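Local coordinates for putative exported protein (Bordetella pertussis, PDB 2DVZ) that binds glutamate as a periplasmic solute receptor and probably delivers it to a membrane transport system, at residues A20-V25 and G76-I81; L209-I214 and K224-F229; M87-A92 and C152-L157. One frame throughout, in Å; residues are numbered along the deposited sequence.

Contact 1. Residues A20-V25 and G76-I81; sequences AIRVIV and GYTLSI
Ile21 and Leu79 meet at the apolar centre of this strand pair, where Ile21 CG2 presses on Leu79 CD1 at 3.5 Å, tighter than usual for two methyl carbons. Because CG2 of Ile21 lies anti to its own backbone N (chi1 -58° for CG1), the short branch is the one that reaches Leu79, while CG1 approaches Tyr77 CD1. Further along the same face, Val23 CG1 touches Ile81 CD1 at 3.6 Å, and CG1 of Ile81 lies beside Val25 CG2. On the other face of the sheet Ile24 CD1 rests on Thr78 CG2.

Between these faces runs a parallel ladder in which residues 22 and 24 supply both the donor and the acceptor. Arg22 N bonds to Tyr77 O and Ile24 N to Leu79 O; in return Leu79 N reaches Arg22 O at 2.7 Å with an N-H...O angle of 167°, and Ile81 N takes Ile24 O.

At the polar edge Arg22 stands alongside Thr78, both pointing the same way. Thr78 CG2 sits over one guanidinium face toward its rim, and NH1 comes to 3.0 Å from Thr78 OG1, while NE makes a salt bridge with Glu55. The hydroxyl of Tyr77 bonds to Ser18 N.

Strand 52-56 flanks strand 21-25 on its other edge, continuing the parallel sheet of this periplasmic binding protein lobe. Helix 63-71 packs on Ile24 and Ser80, whereas helix 32-48, which carries Thr33, a residue that binds the glutamate, covers Val25 and Ile81.

Contact 2. Residues L209-I214 and K224-F229; sequences LRAMAI and KDVPTF. With CD (cadmium ion), chain B.
The ring of Phe229 lies against Ala213 CB, which sits over the centre of one face, 3.8 Å from the centroid and 6° off the normal, a CH-pi contact. Val226 fills the neighbouring space with both of its methyls: CG2 lies against Ala211 CB at 3.8 Å. CG1, anti to the backbone N (chi1 -178°), runs along to Ala213 CA and Ile214 CG2, while CG2 stays by Ala211. Pro227 CG lies 3.5 Å from the carbonyl O of Met212, a selenomethionine.

Two backbone bonds fix the register behind these side chains. Ile214 N donates to Pro227 O at 3.1 Å, in the carbonyl plane, and Ala213 CA brings a CA-H...O contact to the same oxygen. A weak bond from Phe229 N to Ile214 O follows, and Thr228 CA makes a CA-H...O contact with the same Ile214 O. The result is a single bridge between Ile214 and Thr228, a brief strand-like pairing by an otherwise irregular segment.

Further out, the hydroxyl of Thr228 bonds to Asp231 N, tying down the turn that follows. At the exposed end Asp225 holds a cadmium ion with both carboxylate oxygens, OD2 at 2.3 Å and OD1 at 2.6 Å from the metal. Two modelled waters complete what is seen of the site, one at a distance too short to be trusted.

Met212 and Ala213 both face Val119 of strand 106-121, a classic beta bulge at which strand 210-215 pairs antiparallel with its neighbour. Helix 197-205 packs on Ala211 and Ile214, and Phe229 reaches Met158 and Phe162 of helix 154-166, so the loop joins the sheet to that helix.

Contact 3. Residues M87-A92 and C152-L157; sequences MAVNPA and CGVLHL. With GLU (glutamic acid), chain G.
Within residues 87-92 Val89 is the first to touch 152-157, and it does so with both methyl branches. The side chains of Val89 and Val154 cross at about a right angle, with Val89 CG2 3.9 Å from Val154 CB. CG1, set anti to the backbone N (chi1 -169°), turns instead toward Leu157, lying 3.9 Å from Leu157 CB, and passes close to the carbonyl oxygens of Cys152 and Gly153. Val89 thus spans the opening turn of helix 154-166, which the bond from Leu157 N to Gly153 O closes.

Asn90 follows, and its side chain turns back toward Cys152. OD1 comes within 3.2 Å of Cys152 CB, and the amide carbon CG also lies near that methylene, so the amide packs beside the cysteine's first carbon. Its nitrogen ND2 is held by Ala60 O. The backbone N of Asn90 approaches Cys152 O, but the angle is too poor for a hydrogen bond. The covalent tie is made three residues on, where Cys93 forms the disulfide with Cys152 SG.

Gly153 is the N-cap residue of helix 154-166, and Ser85 OG accepts the bond from Val154 N. That hydroxyl also bonds the bound glutamate, as do Thr33, Ser149 and Ser178, so one serine serves both the helix start and the ligand. Val154 CG1, 3.1 Å from OXT of the glutamate, and Leu155 CD1, 3.4 Å from its amino nitrogen, line the pocket by van der Waals contact, the first a short one.

Between 87-92 and 152-157 no hydrogen bond forms; valine methyls make the contact, and just beyond it the Cys93-Cys152 disulfide and the Ser85-Val154 N bond link the same two parts, which is consistent with a firmly placed helix start beside the glutamate.

Overall arrangement
Along the chain the order is contact 1, contact 3, contact 2. Contacts 1 and 2 reach the same mixed sheet but lie on opposite sides of the chain's centre, their own centres 34 Å apart. Contact 3 lies off the line joining them, nearer the chain's centre, about 22 and 23 Å from contacts 1 and 2, centre to centre. Strand 78-82 of contact 1 leads directly into helix 84-93 of contact 3, whose partner, helix 154-166, also receives Phe229 of contact 2. The parallel strand pair and the bridged loop lie toward the two ends of the molecule, while contact 3 meets the glutamate near the middle, consistent with a periplasmic binding protein cleft.

Contact 1. Residues A20-V25 and G76-I81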
loop_
_atom_site.group_PDB
_atom_site.type_symbol
_atom_site.label_atom_id
_atom_site.label_comp_id
_atom_site.label_asym_id
_atom_site.label_seq_id
_atom_site.Cartn_x
_atom_site.Cartn_y
_atom_site.Cartn_z
ATOM N N ALA A 20 -23.814 10.902 -5.144
ATOM C CA ALA A 20 -22.788 9.975 -4.656
ATOM C C ALA A 20 -21.566 9.858 -5.558
ATOM O O ALA A 20 -21.670 9.848 -6.798
ATOM C CB ALA A 20 -23.379 8.568 -4.424
ATOM N N ILE A 21 -20.411 9.736 -4.900
ATOM C CA ILE A 21 -19.136 9.531 -5.573
ATOM C C ILE A 21 -18.691 8.092 -5.297
ATOM O O ILE A 21 -18.691 7.660 -4.154
ATOM C CB ILE A 21 -18.074 10.518 -5.057
ATOM C CG1 ILE A 21 -18.526 11.962 -5.265
ATOM C CG2 ILE A 21 -16.733 10.260 -5.698
ATOM C CD1 ILE A 21 -18.137 12.869 -4.150
ATOM N N ARG A 22 -18.370 7.365 -6.368
ATOM C CA ARG A 22 -17.859 6.027 -6.282
ATOM C C ARG A 22 -16.349 6.166 -6.046
ATOM O O ARG A 22 -15.669 6.995 -6.676
ATOM C CB ARG A 22 -18.141 5.244 -7.583
ATOM C CG ARG A 22 -19.646 5.032 -7.893
ATOM C CD ARG A 22 -19.908 4.537 -9.353
ATOM N NE ARG A 22 -19.114 3.349 -9.675
ATOM C CZ ARG A 22 -18.526 3.117 -10.852
ATOM N NH1 ARG A 22 -18.632 3.995 -11.860
ATOM N NH2 ARG A 22 -17.801 2.005 -11.016
ATOM N N VAL A 23 -15.844 5.363 -5.116
ATOM C CA VAL A 23 -14.419 5.305 -4.872
ATOM C C VAL A 23 -13.989 3.862 -5.016
ATOM O O VAL A 23 -14.397 2.994 -4.253
ATOM C CB VAL A 23 -14.023 5.862 -3.484
ATOM C CG1 VAL A 23 -12.432 5.809 -3.303
ATOM C CG2 VAL A 23 -14.547 7.316 -3.324
ATOM N N ILE A 24 -13.168 3.616 -6.013
ATOM C CA ILE A 24 -12.685 2.292 -6.300
ATOM C C ILE A 24 -11.387 2.019 -5.549
ATOM O O ILE A 24 -10.371 2.710 -5.717
ATOM C CB ILE A 24 -12.503 2.060 -7.839
ATOM C CG1 ILE A 24 -13.848 2.194 -8.597
ATOM C CG2 ILE A 24 -11.882 0.687 -8.134
ATOM C CD1 ILE A 24 -13.641 2.246 -10.207
ATOM N N VAL A 25 -11.440 0.963 -4.742
ATOM C CA VAL A 25 -10.277 0.416 -4.063
ATOM C C VAL A 25 -9.801 -0.830 -4.837
ATOM O O VAL A 25 -10.495 -1.854 -4.881
ATOM C CB VAL A 25 -10.609 0.152 -2.549
ATOM C CG1 VAL A 25 -9.540 -0.699 -1.847
ATOM C CG2 VAL A 25 -10.798 1.467 -1.856
ATOM N N GLY A 76 -15.722 13.309 -12.097
ATOM C CA GLY A 76 -15.476 13.361 -10.664
ATOM C C GLY A 76 -16.332 12.448 -9.788
ATOM O O GLY A 76 -16.169 12.454 -8.566
ATOM N N TYR A 77 -17.256 11.682 -10.382
ATOM C CA TYR A 77 -18.115 10.778 -9.619
ATOM C C TYR A 77 -17.648 9.309 -9.661
ATOM O O TYR A 77 -18.291 8.421 -9.095
ATOM C CB TYR A 77 -19.556 10.904 -10.116
ATOM C CG TYR A 77 -20.123 12.277 -9.859
ATOM C CD1 TYR A 77 -20.496 12.654 -8.576
ATOM C CD2 TYR A 77 -20.247 13.211 -10.895
ATOM C CE1 TYR A 77 -20.983 13.889 -8.321
ATOM C CE2 TYR A 77 -20.748 14.480 -10.655
ATOM C CZ TYR A 77 -21.124 14.812 -9.362
ATOM O OH TYR A 77 -21.624 16.074 -9.083
ATOM N N THR A 78 -16.534 9.047 -10.334
ATOM C CA THR A 78 -15.873 7.765 -10.176
ATOM C C THR A 78 -14.408 8.037 -9.925
ATOM O O THR A 78 -13.679 8.483 -10.815
ATOM C CB THR A 78 -16.061 6.842 -11.400
ATOM O OG1 THR A 78 -17.476 6.722 -11.721
ATOM C CG2 THR A 78 -15.435 5.489 -11.135
ATOM N N LEU A 79 -13.979 7.764 -8.703
ATOM C CA LEU A 79 -12.605 8.036 -8.287
ATOM C C LEU A 79 -11.962 6.729 -7.867
ATOM O O LEU A 79 -12.619 5.688 -7.830
ATOM C CB LEU A 79 -12.610 9.040 -7.114
ATOM C CG LEU A 79 -13.382 10.345 -7.353
ATOM C CD1 LEU A 79 -13.396 11.087 -6.078
ATOM C CD2 LEU A 79 -12.759 11.205 -8.403
ATOM N N SER A 80 -10.677 6.774 -7.556
ATOM C CA SER A 80 -9.959 5.570 -7.167
ATOM C C SER A 80 -8.827 5.905 -6.200
ATOM O O SER A 80 -8.463 7.085 -6.035
ATOM C CB SER A 80 -9.454 4.774 -8.398
ATOM O OG SER A 80 -8.431 5.478 -9.101
ATOM N N ILE A 81 -8.314 4.861 -5.528
ATOM C CA ILE A 81 -7.231 4.991 -4.562
ATOM C C ILE A 81 -5.907 4.626 -5.205
ATOM O O ILE A 81 -5.734 3.479 -5.645
ATOM C CB ILE A 81 -7.469 4.128 -3.284
ATOM C CG1 ILE A 81 -8.829 4.436 -2.667
ATOM C CG2 ILE A 81 -6.376 4.416 -2.215
ATOM C CD1 ILE A 81 -9.001 5.923 -2.259
#

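Contact 2. Residues L209-I214 and K224-F229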
loop_
_atom_site.group_PDB
_atom_site.type_symbol
_atom_site.label_atom_id
_atom_site.label_comp_id
_atom_site.label_asym_id
_atom_site.label_seq_id
_atom_site.Cartn_x
_atom_site.Cartn_y
_atom_site.Cartn_z
ATOM N N LEU A 209 0.562 -11.777 15.130
ATOM C CA LEU A 209 1.776 -11.722 14.318
ATOM C C LEU A 209 2.852 -11.036 15.128
ATOM O O LEU A 209 2.521 -10.240 16.009
ATOM C CB LEU A 209 1.573 -10.943 12.995
ATOM C CG LEU A 209 0.659 -11.558 11.903
ATOM C CD1 LEU A 209 0.375 -10.526 10.804
ATOM C CD2 LEU A 209 1.197 -12.870 11.337
ATOM N N ARG A 210 4.123 -11.337 14.796
ATOM C CA ARG A 210 5.291 -10.628 15.328
ATOM C C ARG A 210 5.997 -9.897 14.195
ATOM O O ARG A 210 6.431 -10.515 13.218
ATOM C CB ARG A 210 6.252 -11.606 16.065
ATOM C CG ARG A 210 7.709 -11.139 16.252
ATOM C CD ARG A 210 8.492 -11.884 17.460
ATOM N NE ARG A 210 8.713 -13.299 17.121
ATOM C CZ ARG A 210 7.991 -14.341 17.535
ATOM N NH1 ARG A 210 7.004 -14.198 18.404
ATOM N NH2 ARG A 210 8.291 -15.551 17.061
ATOM N N ALA A 211 6.132 -8.579 14.348
ATOM C CA ALA A 211 6.799 -7.752 13.355
ATOM C C ALA A 211 8.327 -7.797 13.527
ATOM O O ALA A 211 8.849 -7.637 14.643
ATOM C CB ALA A 211 6.290 -6.330 13.464
HETATM N N MSE A 212 9.034 -8.026 12.428
HETATM C CA MSE A 212 10.475 -8.118 12.484
HETATM C C MSE A 212 11.187 -6.815 12.201
HETATM O O MSE A 212 12.236 -6.537 12.792
HETATM C CB MSE A 212 10.997 -9.241 11.554
HETATM C CG MSE A 212 10.624 -10.647 12.032
HETATM SE SE MSE A 212 11.437 -11.229 13.751
HETATM C CE MSE A 212 10.101 -10.561 14.993
ATOM N N ALA A 213 10.631 -6.047 11.262
ATOM C CA ALA A 213 11.124 -4.718 10.878
ATOM C C ALA A 213 9.990 -3.944 10.217
ATOM O O ALA A 213 9.061 -4.536 9.703
ATOM C CB ALA A 213 12.301 -4.830 9.920
ATOM N N ILE A 214 10.063 -2.622 10.242
ATOM C CA ILE A 214 9.095 -1.761 9.554
ATOM C C ILE A 214 9.890 -0.913 8.570
ATOM O O ILE A 214 11.090 -0.659 8.802
ATOM C CB ILE A 214 8.238 -0.830 10.512
ATOM C CG1 ILE A 214 9.122 0.080 11.379
ATOM C CG2 ILE A 214 7.267 -1.631 11.363
ATOM C CD1 ILE A 214 8.343 1.240 12.035
ATOM N N LYS A 224 6.958 0.372 19.404
ATOM C CA LYS A 224 8.230 1.067 19.589
ATOM C C LYS A 224 9.464 0.179 19.509
ATOM O O LYS A 224 10.510 0.603 19.020
ATOM C CB LYS A 224 8.198 1.867 20.902
ATOM C CG LYS A 224 8.452 3.346 20.643
ATOM C CD LYS A 224 8.214 4.235 21.839
ATOM C CE LYS A 224 9.191 5.441 21.682
ATOM N NZ LYS A 224 8.771 6.751 22.275
ATOM N N ASP A 225 9.322 -1.066 19.938
ATOM C CA ASP A 225 10.414 -2.023 19.932
ATOM C C ASP A 225 10.769 -2.694 18.616
ATOM O O ASP A 225 11.763 -3.352 18.546
ATOM C CB ASP A 225 10.133 -3.050 20.992
ATOM C CG ASP A 225 10.231 -2.456 22.368
ATOM O OD1 ASP A 225 11.184 -1.683 22.566
ATOM O OD2 ASP A 225 9.384 -2.730 23.223
ATOM N N VAL A 226 9.942 -2.515 17.579
ATOM C CA VAL A 226 10.225 -3.013 16.235
ATOM C C VAL A 226 11.187 -2.053 15.547
ATOM O O VAL A 226 10.901 -0.862 15.408
ATOM C CB VAL A 226 8.889 -3.248 15.381
ATOM C CG1 VAL A 226 9.183 -3.832 13.957
ATOM C CG2 VAL A 226 7.876 -4.122 16.154
ATOM N N PRO A 227 12.359 -2.561 15.124
ATOM C CA PRO A 227 13.298 -1.659 14.442
ATOM C C PRO A 227 12.882 -1.351 13.008
ATOM O O PRO A 227 12.167 -2.127 12.403
ATOM C CB PRO A 227 14.600 -2.513 14.366
ATOM C CG PRO A 227 14.069 -3.918 14.242
ATOM C CD PRO A 227 12.914 -3.933 15.243
ATOM N N THR A 228 13.399 -0.259 12.456
ATOM C CA THR A 228 13.286 -0.021 11.023
ATOM C C THR A 228 14.284 -0.908 10.275
ATOM O O THR A 228 15.182 -1.531 10.907
ATOM C CB THR A 228 13.523 1.450 10.677
ATOM O OG1 THR A 228 14.932 1.730 10.697
ATOM C CG2 THR A 228 12.826 2.310 11.668
ATOM N N PHE A 229 14.141 -0.956 8.941
ATOM C CA PHE A 229 15.059 -1.708 8.113
ATOM C C PHE A 229 16.447 -1.103 8.128
ATOM O O PHE A 229 17.433 -1.820 7.902
ATOM C CB PHE A 229 14.546 -1.812 6.664
ATOM C CG PHE A 229 13.551 -2.930 6.462
ATOM C CD1 PHE A 229 13.985 -4.255 6.325
ATOM C CD2 PHE A 229 12.185 -2.665 6.407
ATOM C CE1 PHE A 229 13.042 -5.296 6.133
ATOM C CE2 PHE A 229 11.246 -3.687 6.240
ATOM C CZ PHE A 229 11.682 -5.003 6.104
HETATM CD CD CD B . 10.182 -1.392 24.928
HETATM O O HOH W 1 9.546 0.294 24.405
HETATM O O HOH W 2 9.758 -1.058 27.379
#

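Contact 3. Residues M87-A92 and C152-L157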
loop_
_atom_site.group_PDB
_atom_site.type_symbol
_atom_site.label_atom_id
_atom_site.label_comp_id
_atom_site.label_asym_id
_atom_site.label_seq_id
_atom_site.Cartn_x
_atom_site.Cartn_y
_atom_site.Cartn_z
HETATM N N MSE A 87 0.451 2.412 -9.188
HETATM C CA MSE A 87 1.100 3.572 -9.782
HETATM C C MSE A 87 2.493 3.281 -10.338
HETATM O O MSE A 87 2.959 3.953 -11.250
HETATM C CB MSE A 87 1.148 4.751 -8.779
HETATM C CG MSE A 87 -0.220 5.347 -8.392
HETATM SE SE MSE A 87 -1.143 6.159 -9.940
HETATM C CE MSE A 87 -2.256 4.614 -10.507
ATOM N N ALA A 88 3.140 2.259 -9.803
ATOM C CA ALA A 88 4.576 2.061 -10.015
ATOM C C ALA A 88 4.976 0.622 -10.358
ATOM O O ALA A 88 5.677 0.389 -11.342
ATOM C CB ALA A 88 5.351 2.540 -8.761
ATOM N N VAL A 89 4.560 -0.339 -9.530
ATOM C CA VAL A 89 5.083 -1.703 -9.656
ATOM C C VAL A 89 4.369 -2.481 -10.757
ATOM O O VAL A 89 5.015 -3.179 -11.528
ATOM C CB VAL A 89 5.072 -2.498 -8.300
ATOM C CG1 VAL A 89 5.876 -3.808 -8.425
ATOM C CG2 VAL A 89 5.609 -1.662 -7.164
ATOM N N ASN A 90 3.049 -2.386 -10.822
ATOM C CA ASN A 90 2.320 -3.040 -11.917
ATOM C C ASN A 90 2.767 -2.670 -13.328
ATOM O O ASN A 90 2.931 -3.554 -14.169
ATOM C CB ASN A 90 0.817 -2.855 -11.781
ATOM C CG ASN A 90 0.106 -4.164 -11.625
ATOM O OD1 ASN A 90 0.162 -5.013 -12.511
ATOM N ND2 ASN A 90 -0.568 -4.346 -10.507
ATOM N N PRO A 91 2.890 -1.354 -13.609
ATOM C CA PRO A 91 3.572 -0.831 -14.777
ATOM C C PRO A 91 4.920 -1.489 -15.045
ATOM O O PRO A 91 5.186 -1.836 -16.185
ATOM C CB PRO A 91 3.743 0.650 -14.417
ATOM C CG PRO A 91 2.541 0.950 -13.650
ATOM C CD PRO A 91 2.270 -0.258 -12.827
ATOM N N ALA A 92 5.756 -1.652 -14.017
ATOM C CA ALA A 92 7.087 -2.250 -14.175
ATOM C C ALA A 92 7.039 -3.787 -14.350
ATOM O O ALA A 92 7.884 -4.369 -15.049
ATOM C CB ALA A 92 8.020 -1.844 -13.012
ATOM N N CYS A 152 2.002 -8.547 -9.055
ATOM C CA CYS A 152 2.637 -7.371 -9.638
ATOM C C CYS A 152 2.571 -6.158 -8.700
ATOM O O CYS A 152 2.740 -5.003 -9.125
ATOM C CB CYS A 152 2.028 -7.080 -11.026
ATOM S SG CYS A 152 2.593 -8.284 -12.299
ATOM N N GLY A 153 2.348 -6.446 -7.418
ATOM C CA GLY A 153 2.166 -5.440 -6.410
ATOM C C GLY A 153 3.437 -5.142 -5.654
ATOM O O GLY A 153 4.422 -5.893 -5.746
ATOM N N VAL A 154 3.395 -4.043 -4.879
ATOM C CA VAL A 154 4.536 -3.619 -4.082
ATOM C C VAL A 154 5.020 -4.610 -3.018
ATOM O O VAL A 154 6.188 -4.600 -2.661
ATOM C CB VAL A 154 4.331 -2.177 -3.473
ATOM C CG1 VAL A 154 3.305 -2.181 -2.423
ATOM C CG2 VAL A 154 5.647 -1.647 -2.934
ATOM N N LEU A 155 4.145 -5.461 -2.503
ATOM C CA LEU A 155 4.546 -6.362 -1.440
ATOM C C LEU A 155 5.260 -7.600 -1.992
ATOM O O LEU A 155 6.121 -8.130 -1.321
ATOM C CB LEU A 155 3.348 -6.692 -0.520
ATOM C CG LEU A 155 2.712 -5.413 0.079
ATOM C CD1 LEU A 155 1.398 -5.717 0.701
ATOM C CD2 LEU A 155 3.665 -4.732 1.083
ATOM N N HIS A 156 4.917 -8.031 -3.218
ATOM C CA HIS A 156 5.698 -9.033 -3.948
ATOM C C HIS A 156 7.087 -8.466 -4.262
ATOM O O HIS A 156 8.092 -9.119 -4.075
ATOM C CB HIS A 156 4.979 -9.514 -5.251
ATOM C CG HIS A 156 5.740 -10.589 -6.003
ATOM N ND1 HIS A 156 5.610 -10.795 -7.366
ATOM C CD2 HIS A 156 6.667 -11.487 -5.583
ATOM C CE1 HIS A 156 6.409 -11.779 -7.743
ATOM N NE2 HIS A 156 7.057 -12.223 -6.687
ATOM N N LEU A 157 7.153 -7.240 -4.746
ATOM C CA LEU A 157 8.451 -6.605 -4.967
ATOM C C LEU A 157 9.241 -6.432 -3.649
ATOM O O LEU A 157 10.446 -6.657 -3.607
ATOM C CB LEU A 157 8.276 -5.265 -5.713
ATOM C CG LEU A 157 9.600 -4.587 -6.096
ATOM C CD1 LEU A 157 10.429 -5.494 -7.079
ATOM C CD2 LEU A 157 9.337 -3.227 -6.684
HETATM N N GLU G . -0.123 -3.865 -1.718
HETATM C CA GLU G . -1.032 -2.705 -1.796
HETATM C C GLU G . -0.273 -1.390 -1.869
HETATM O O GLU G . -0.328 -0.507 -1.008
HETATM C CB GLU G . -2.066 -2.749 -0.676
HETATM C CG GLU G . -2.664 -4.156 -0.493
HETATM C CD GLU G . -4.075 -4.162 0.017
HETATM O OE1 GLU G . -4.611 -3.050 0.210
HETATM O OE2 GLU G . -4.675 -5.280 0.203
HETATM O OXT GLU G . 0.403 -1.164 -2.886
#